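Prolyl oligopeptidase (Galerina marginata, PDB 5N4B) cleaves peptide bonds after proline and closes peptides into macrocycles during biosynthesis of the amanitin toxins, working as a serine protease of the prolyl oligopeptidase family. Local coordinates at residues 109-114 with 129-134; 80-85 with 447-452. The protein carries 1 engineered substitution. All blocks are in the same frame, centred on the assembly; numbering follows the deposited sequence.

Interaction 1: 109-114 with 129-134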
loop_
_atom_site.group_PDB
_atom_site.type_symbol
_atom_site.label_atom_id
_atom_site.label_comp_id
_atom_site.label_asym_id
_atom_site.label_seq_id
_atom_site.Cartn_x
_atom_site.Cartn_y
_atom_site.Cartn_z
ATOM N N VAL A 109 -19.371 3.907 0.553
ATOM C CA VAL A 109 -20.274 4.776 -0.196
ATOM C C VAL A 109 -20.008 6.231 0.162
ATOM O O VAL A 109 -19.864 6.574 1.334
ATOM C CB VAL A 109 -21.737 4.415 0.106
ATOM C CG1 VAL A 109 -22.688 5.317 -0.615
ATOM C CG2 VAL A 109 -21.953 2.939 -0.291
ATOM N N LEU A 110 -19.950 7.083 -0.857
ATOM C CA LEU A 110 -19.696 8.501 -0.669
ATOM C C LEU A 110 -21.014 9.208 -0.374
ATOM O O LEU A 110 -21.919 9.257 -1.220
ATOM C CB LEU A 110 -19.008 9.084 -1.897
ATOM C CG LEU A 110 -18.435 10.482 -1.873
ATOM C CD1 LEU A 110 -17.532 10.688 -0.631
ATOM C CD2 LEU A 110 -17.663 10.767 -3.164
ATOM N N TYR A 111 -21.089 9.821 0.786
ATOM C CA TYR A 111 -22.235 10.569 1.289
ATOM C C TYR A 111 -21.999 12.065 1.191
ATOM O O TYR A 111 -20.859 12.529 1.247
ATOM C CB TYR A 111 -22.472 10.225 2.772
ATOM C CG TYR A 111 -23.400 9.035 2.986
ATOM C CD1 TYR A 111 -23.090 7.791 2.516
ATOM C CD2 TYR A 111 -24.583 9.176 3.622
ATOM C CE1 TYR A 111 -23.957 6.700 2.664
ATOM C CE2 TYR A 111 -25.440 8.090 3.801
ATOM C CZ TYR A 111 -25.111 6.868 3.292
ATOM O OH TYR A 111 -25.999 5.810 3.441
ATOM N N ARG A 112 -23.086 12.730 1.070
ATOM C CA ARG A 112 -23.121 14.307 1.120
ATOM C C ARG A 112 -24.094 14.831 2.163
ATOM O O ARG A 112 -25.189 14.344 2.363
ATOM C CB ARG A 112 -23.813 14.704 -0.200
ATOM C CG ARG A 112 -24.067 16.213 -0.405
ATOM C CD ARG A 112 -24.741 16.549 -1.758
ATOM N NE ARG A 112 -24.963 18.012 -1.907
ATOM C CZ ARG A 112 -26.034 18.693 -1.450
ATOM N NH1 ARG A 112 -26.197 19.992 -1.734
ATOM N NH2 ARG A 112 -26.943 18.081 -0.719
ATOM N N SER A 113 -23.617 15.783 2.906
ATOM C CA SER A 113 -24.431 16.315 3.984
ATOM C C SER A 113 -25.735 16.891 3.444
ATOM O O SER A 113 -25.765 17.529 2.397
ATOM C CB SER A 113 -23.659 17.378 4.790
ATOM O OG SER A 113 -23.279 18.500 4.008
ATOM N N LYS A 114 -26.797 16.650 4.201
ATOM C CA LYS A 114 -28.093 17.235 3.880
ATOM C C LYS A 114 -28.040 18.748 3.962
ATOM O O LYS A 114 -28.643 19.440 3.133
ATOM C CB LYS A 114 -29.141 16.703 4.871
ATOM C CG LYS A 114 -29.414 15.194 4.737
ATOM C CD LYS A 114 -30.439 14.736 5.750
ATOM C CE LYS A 114 -30.641 13.254 5.759
ATOM N NZ LYS A 114 -31.444 12.858 4.611
ATOM N N GLY A 129 -26.758 12.723 6.213
ATOM C CA GLY A 129 -26.299 12.713 4.835
ATOM C C GLY A 129 -27.153 11.838 3.957
ATOM O O GLY A 129 -27.997 11.069 4.442
ATOM N N ASP A 130 -27.018 12.068 2.665
ATOM C CA ASP A 130 -27.652 11.246 1.643
ATOM C C ASP A 130 -26.548 10.669 0.757
ATOM O O ASP A 130 -25.439 11.209 0.664
ATOM C CB ASP A 130 -28.575 12.065 0.693
ATOM C CG ASP A 130 -29.592 12.976 1.408
ATOM O OD1 ASP A 130 -30.339 12.444 2.210
ATOM O OD2 ASP A 130 -29.603 14.215 1.140
ATOM N N VAL A 131 -26.822 9.567 0.069
ATOM C CA VAL A 131 -25.864 9.000 -0.868
ATOM C C VAL A 131 -25.610 9.993 -1.977
ATOM O O VAL A 131 -26.546 10.515 -2.595
ATOM C CB VAL A 131 -26.378 7.662 -1.425
ATOM C CG1 VAL A 131 -25.500 7.156 -2.555
ATOM C CG2 VAL A 131 -26.541 6.626 -0.320
ATOM N N PHE A 132 -24.331 10.211 -2.291
ATOM C CA PHE A 132 -23.903 10.890 -3.502
ATOM C C PHE A 132 -23.365 9.909 -4.534
ATOM O O PHE A 132 -23.756 9.960 -5.709
ATOM C CB PHE A 132 -22.869 12.026 -3.239
ATOM C CG PHE A 132 -22.184 12.465 -4.458
ATOM C CD1 PHE A 132 -22.907 12.968 -5.513
ATOM C CD2 PHE A 132 -20.823 12.285 -4.653
ATOM C CE1 PHE A 132 -22.307 13.268 -6.686
ATOM C CE2 PHE A 132 -20.230 12.590 -5.805
ATOM C CZ PHE A 132 -20.933 13.100 -6.837
ATOM N N PHE A 133 -22.496 8.989 -4.134
ATOM C CA PHE A 133 -21.865 8.109 -5.112
ATOM C C PHE A 133 -21.645 6.759 -4.472
ATOM O O PHE A 133 -20.821 6.620 -3.545
ATOM C CB PHE A 133 -20.541 8.697 -5.633
ATOM C CG PHE A 133 -19.908 7.894 -6.720
ATOM C CD1 PHE A 133 -20.318 8.069 -8.032
ATOM C CD2 PHE A 133 -18.945 6.952 -6.460
ATOM C CE1 PHE A 133 -19.765 7.349 -9.076
ATOM C CE2 PHE A 133 -18.395 6.220 -7.554
ATOM C CZ PHE A 133 -18.857 6.432 -8.827
ATOM N N ASP A 134 -22.384 5.763 -4.951
ATOM C CA ASP A 134 -22.308 4.388 -4.447
ATOM C C ASP A 134 -21.551 3.541 -5.465
ATOM O O ASP A 134 -22.129 3.130 -6.485
ATOM C CB ASP A 134 -23.703 3.820 -4.202
ATOM C CG ASP A 134 -23.677 2.426 -3.625
ATOM O OD1 ASP A 134 -22.582 1.835 -3.597
ATOM O OD2 ASP A 134 -24.750 1.929 -3.206
HETATM O O HOH W 1 -27.236 15.155 0.500
HETATM O O HOH W 2 -30.299 10.044 4.357
#
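Strands 109-113 and 129-131 run antiparallel: Arg112 and Asp130 exchange backbone bonds in both directions, and the register then slips by one residue, because Leu110 O accepts from both Phe132 N (2.8 Å) and Phe133 N (3.0 Å) while Leu110 N donates to Phe133 O. The two bonds to Leu110 O mark a classic beta bulge, with Phe132 and Phe133 facing Leu110 together. The Leu110 side chain runs alongside that of Phe132, and its CD2 methyl meets the edge of the ring, 3.8 Å from Phe132 CD2. Phe133 touches Leu110 through CB, while its ring leads off to Tyr160 and Phe158. Beyond this pair, Leu110 also packs on an apolar side chain of the bound peptide. On Val131, CG2 reaches the hydroxyl end of the Tyr111 ring, at 3.9 Å from CZ, and CG1 meets Val109 CG1. The Tyr111 hydroxyl itself bonds to Asp126. At the start of strand 129-131, Lys114 comes across Asp130 at about a right angle. Its chain is extended as far as CE and bends at the last torsion (chi4 -76°), bringing NZ to the syn side of Asp130 OD1, 24° out of the carboxylate plane, in a 2.7 Å salt bridge. One water accepts from this ammonium group; a second lies within bonding distance of Asp130 OD2 and, in the Arg112 conformer given, accepts from NH2. Backbone pairing between the third and fourth strands of a four-stranded antiparallel meander, here with a bulge near the end of the outermost strand, is characteristic of a beta-propeller blade.

Interaction 2: 80-85 with 447-452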
loop_
_atom_site.group_PDB
_atom_site.type_symbol
_atom_site.label_atom_id
_atom_site.label_comp_id
_atom_site.label_asym_id
_atom_site.label_seq_id
_atom_site.Cartn_x
_atom_site.Cartn_y
_atom_site.Cartn_z
ATOM N N ARG A 80 -15.378 -7.686 12.008
ATOM C CA ARG A 80 -15.389 -6.688 10.932
ATOM C C ARG A 80 -16.722 -5.957 10.839
ATOM O O ARG A 80 -16.813 -4.953 10.149
ATOM C CB ARG A 80 -15.086 -7.371 9.592
ATOM C CG ARG A 80 -13.681 -7.894 9.466
ATOM C CD ARG A 80 -12.732 -6.943 8.867
ATOM N NE ARG A 80 -13.147 -6.521 7.521
ATOM C CZ ARG A 80 -12.357 -6.498 6.457
ATOM N NH1 ARG A 80 -12.860 -6.103 5.305
ATOM N NH2 ARG A 80 -11.069 -6.832 6.561
ATOM N N ASN A 81 -17.749 -6.426 11.532
ATOM C CA ASN A 81 -19.112 -5.927 11.315
ATOM C C ASN A 81 -19.395 -4.738 12.227
ATOM O O ASN A 81 -20.150 -4.808 13.208
ATOM C CB ASN A 81 -20.098 -7.053 11.552
ATOM C CG ASN A 81 -21.479 -6.723 11.039
ATOM O OD1 ASN A 81 -21.656 -5.787 10.284
ATOM N ND2 ASN A 81 -22.452 -7.514 11.435
ATOM N N TYR A 82 -18.778 -3.606 11.843
ATOM C CA TYR A 82 -19.020 -2.336 12.528
ATOM C C TYR A 82 -18.924 -1.219 11.495
ATOM O O TYR A 82 -18.182 -1.331 10.515
ATOM C CB TYR A 82 -18.031 -2.058 13.690
ATOM C CG TYR A 82 -16.581 -2.040 13.303
ATOM C CD1 TYR A 82 -15.814 -3.199 13.366
ATOM C CD2 TYR A 82 -15.955 -0.868 12.902
ATOM C CE1 TYR A 82 -14.487 -3.203 13.031
ATOM C CE2 TYR A 82 -14.596 -0.886 12.550
ATOM C CZ TYR A 82 -13.879 -2.033 12.631
ATOM O OH TYR A 82 -12.540 -1.975 12.306
ATOM N N ALA A 83 -19.681 -0.149 11.722
ATOM C CA ALA A 83 -19.720 0.977 10.803
ATOM C C ALA A 83 -18.364 1.649 10.717
ATOM O O ALA A 83 -17.643 1.793 11.704
ATOM C CB ALA A 83 -20.738 1.994 11.318
ATOM N N LYS A 84 -17.982 2.014 9.484
ATOM C CA LYS A 84 -16.695 2.667 9.214
ATOM C C LYS A 84 -16.920 3.926 8.400
ATOM O O LYS A 84 -17.869 4.021 7.634
ATOM C CB LYS A 84 -15.716 1.743 8.494
ATOM C CG LYS A 84 -15.338 0.590 9.423
ATOM C CD LYS A 84 -14.574 -0.468 8.721
ATOM C CE LYS A 84 -15.450 -1.512 8.089
ATOM N NZ LYS A 84 -15.908 -2.498 9.091
ATOM N N PHE A 85 -16.039 4.901 8.564
ATOM C CA PHE A 85 -16.223 6.206 7.949
ATOM C C PHE A 85 -14.879 6.898 7.796
ATOM O O PHE A 85 -13.912 6.601 8.494
ATOM C CB PHE A 85 -17.174 7.110 8.754
ATOM C CG PHE A 85 -17.073 6.909 10.210
ATOM C CD1 PHE A 85 -16.022 7.428 10.932
ATOM C CD2 PHE A 85 -18.005 6.110 10.829
ATOM C CE1 PHE A 85 -15.926 7.137 12.344
ATOM C CE2 PHE A 85 -17.928 5.843 12.197
ATOM C CZ PHE A 85 -16.889 6.359 12.916
ATOM N N ARG A 447 -15.115 12.256 15.380
ATOM C CA ARG A 447 -15.720 10.937 15.406
ATOM C C ARG A 447 -14.694 9.945 15.911
ATOM O O ARG A 447 -13.498 10.095 15.656
ATOM C CB ARG A 447 -16.113 10.418 13.997
ATOM C CG ARG A 447 -16.957 11.353 13.208
ATOM C CD ARG A 447 -17.502 10.683 11.931
ATOM N NE ARG A 447 -18.526 9.722 12.256
ATOM C CZ ARG A 447 -19.357 9.196 11.375
ATOM N NH1 ARG A 447 -19.265 9.489 10.103
ATOM N NH2 ARG A 447 -20.326 8.396 11.784
ATOM N N THR A 448 -15.188 8.923 16.620
ATOM C CA THR A 448 -14.414 7.769 17.024
ATOM C C THR A 448 -15.094 6.510 16.487
ATOM O O THR A 448 -16.301 6.357 16.652
ATOM C CB THR A 448 -14.368 7.742 18.535
ATOM O OG1 THR A 448 -13.886 9.009 19.022
ATOM C CG2 THR A 448 -13.506 6.608 19.000
ATOM N N THR A 449 -14.331 5.619 15.879
ATOM C CA THR A 449 -14.866 4.372 15.348
ATOM C C THR A 449 -15.159 3.434 16.508
ATOM O O THR A 449 -14.297 3.209 17.359
ATOM C CB THR A 449 -13.847 3.762 14.380
ATOM O OG1 THR A 449 -13.552 4.688 13.331
ATOM C CG2 THR A 449 -14.394 2.522 13.700
ATOM N N LYS A 450 -16.374 2.892 16.534
ATOM C CA LYS A 450 -16.826 1.950 17.558
ATOM C C LYS A 450 -16.862 0.565 16.946
ATOM O O LYS A 450 -17.551 0.341 15.950
ATOM C CB LYS A 450 -18.231 2.301 18.056
ATOM C CG LYS A 450 -18.417 3.703 18.579
ATOM C CD LYS A 450 -17.358 4.071 19.599
ATOM C CE LYS A 450 -17.626 5.475 20.161
ATOM N NZ LYS A 450 -17.892 6.512 19.076
ATOM N N VAL A 451 -16.141 -0.370 17.536
ATOM C CA VAL A 451 -15.995 -1.700 16.934
ATOM C C VAL A 451 -17.053 -2.659 17.472
ATOM O O VAL A 451 -17.965 -2.236 18.196
ATOM C CB VAL A 451 -14.561 -2.201 17.036
ATOM C CG1 VAL A 451 -13.631 -1.196 16.344
ATOM C CG2 VAL A 451 -14.165 -2.459 18.501
ATOM N N ASN A 452 -16.961 -3.930 17.106
ATOM C CA ASN A 452 -17.977 -4.941 17.445
ATOM C C ASN A 452 -17.319 -6.106 18.174
ATOM O O ASN A 452 -16.331 -6.687 17.680
ATOM C CB ASN A 452 -18.667 -5.451 16.194
ATOM C CG ASN A 452 -19.858 -6.326 16.503
ATOM O OD1 ASN A 452 -20.664 -5.995 17.366
ATOM N ND2 ASN A 452 -19.951 -7.449 15.832
HETATM O O HOH W 3 -18.327 2.325 14.338
HETATM O O HOH W 4 -13.854 4.660 10.578
#
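Where the first and last blades of the beta-propeller come together, strand 84-90 and the end of strand 443-448 meet by side chains and water, with no direct hydrogen bond between 80-85 and 447-452. The guanidinium of Arg447 lies flat on the Phe85 ring, centres 3.5 Å apart and planes at 6°, a cation-pi stack in which CZ sits over the face, offset toward the rim. A bend at chi3 (72°) turns the guanidinium over the ring; CD also lies over this face, in a CH-pi contact. Arg447 NH2 keeps a salt bridge to Asp125. On the opposite face of Phe85 is a water that accepts from Phe85 N and donates to Thr449 OG1 (2.8 Å), which is also hydrogen-bonded to Gly428 O. Tyr82 is sandwiched: Val451 CG1 lies over the ring centre in a CH-pi contact, 3.8 Å from the centroid, and Lys84 NZ lies over the other face, bonded to Tyr82 O at 2.9 Å. Thr449 CG2 approaches Tyr82 CE2 to 3.6 Å. A second water donates to both Ala83 O and Lys450 O, bridging two carbonyls that could not bond to each other. With aromatic faces against cationic and methyl groups and water joining the backbones, the contact relies on dispersion and probably on electrostatic attraction between Arg447 and the Phe85 ring, in place of a continuous sheet.

Both contacts reach the sheet formed by strands 84-90, 96-101, 109-113 and 129-133, the first blade of the seven-bladed propeller. Interaction 1 pairs its last two strands, whereas interaction 2 sets the beginning of its first strand beside the end of 443-448 in the last blade. Their centres are 18 Å apart and their nearest atoms about 7 Å, so they do not touch. Residues 109-134 fall early in the 361 residues separating the segments of interaction 2. Interaction 1 is thus internal to a blade; at interaction 2, near helix 510-519, the first and last blades meet without direct hydrogen bonds between these segments, consistent with this family's propeller, whose two ends share no blade.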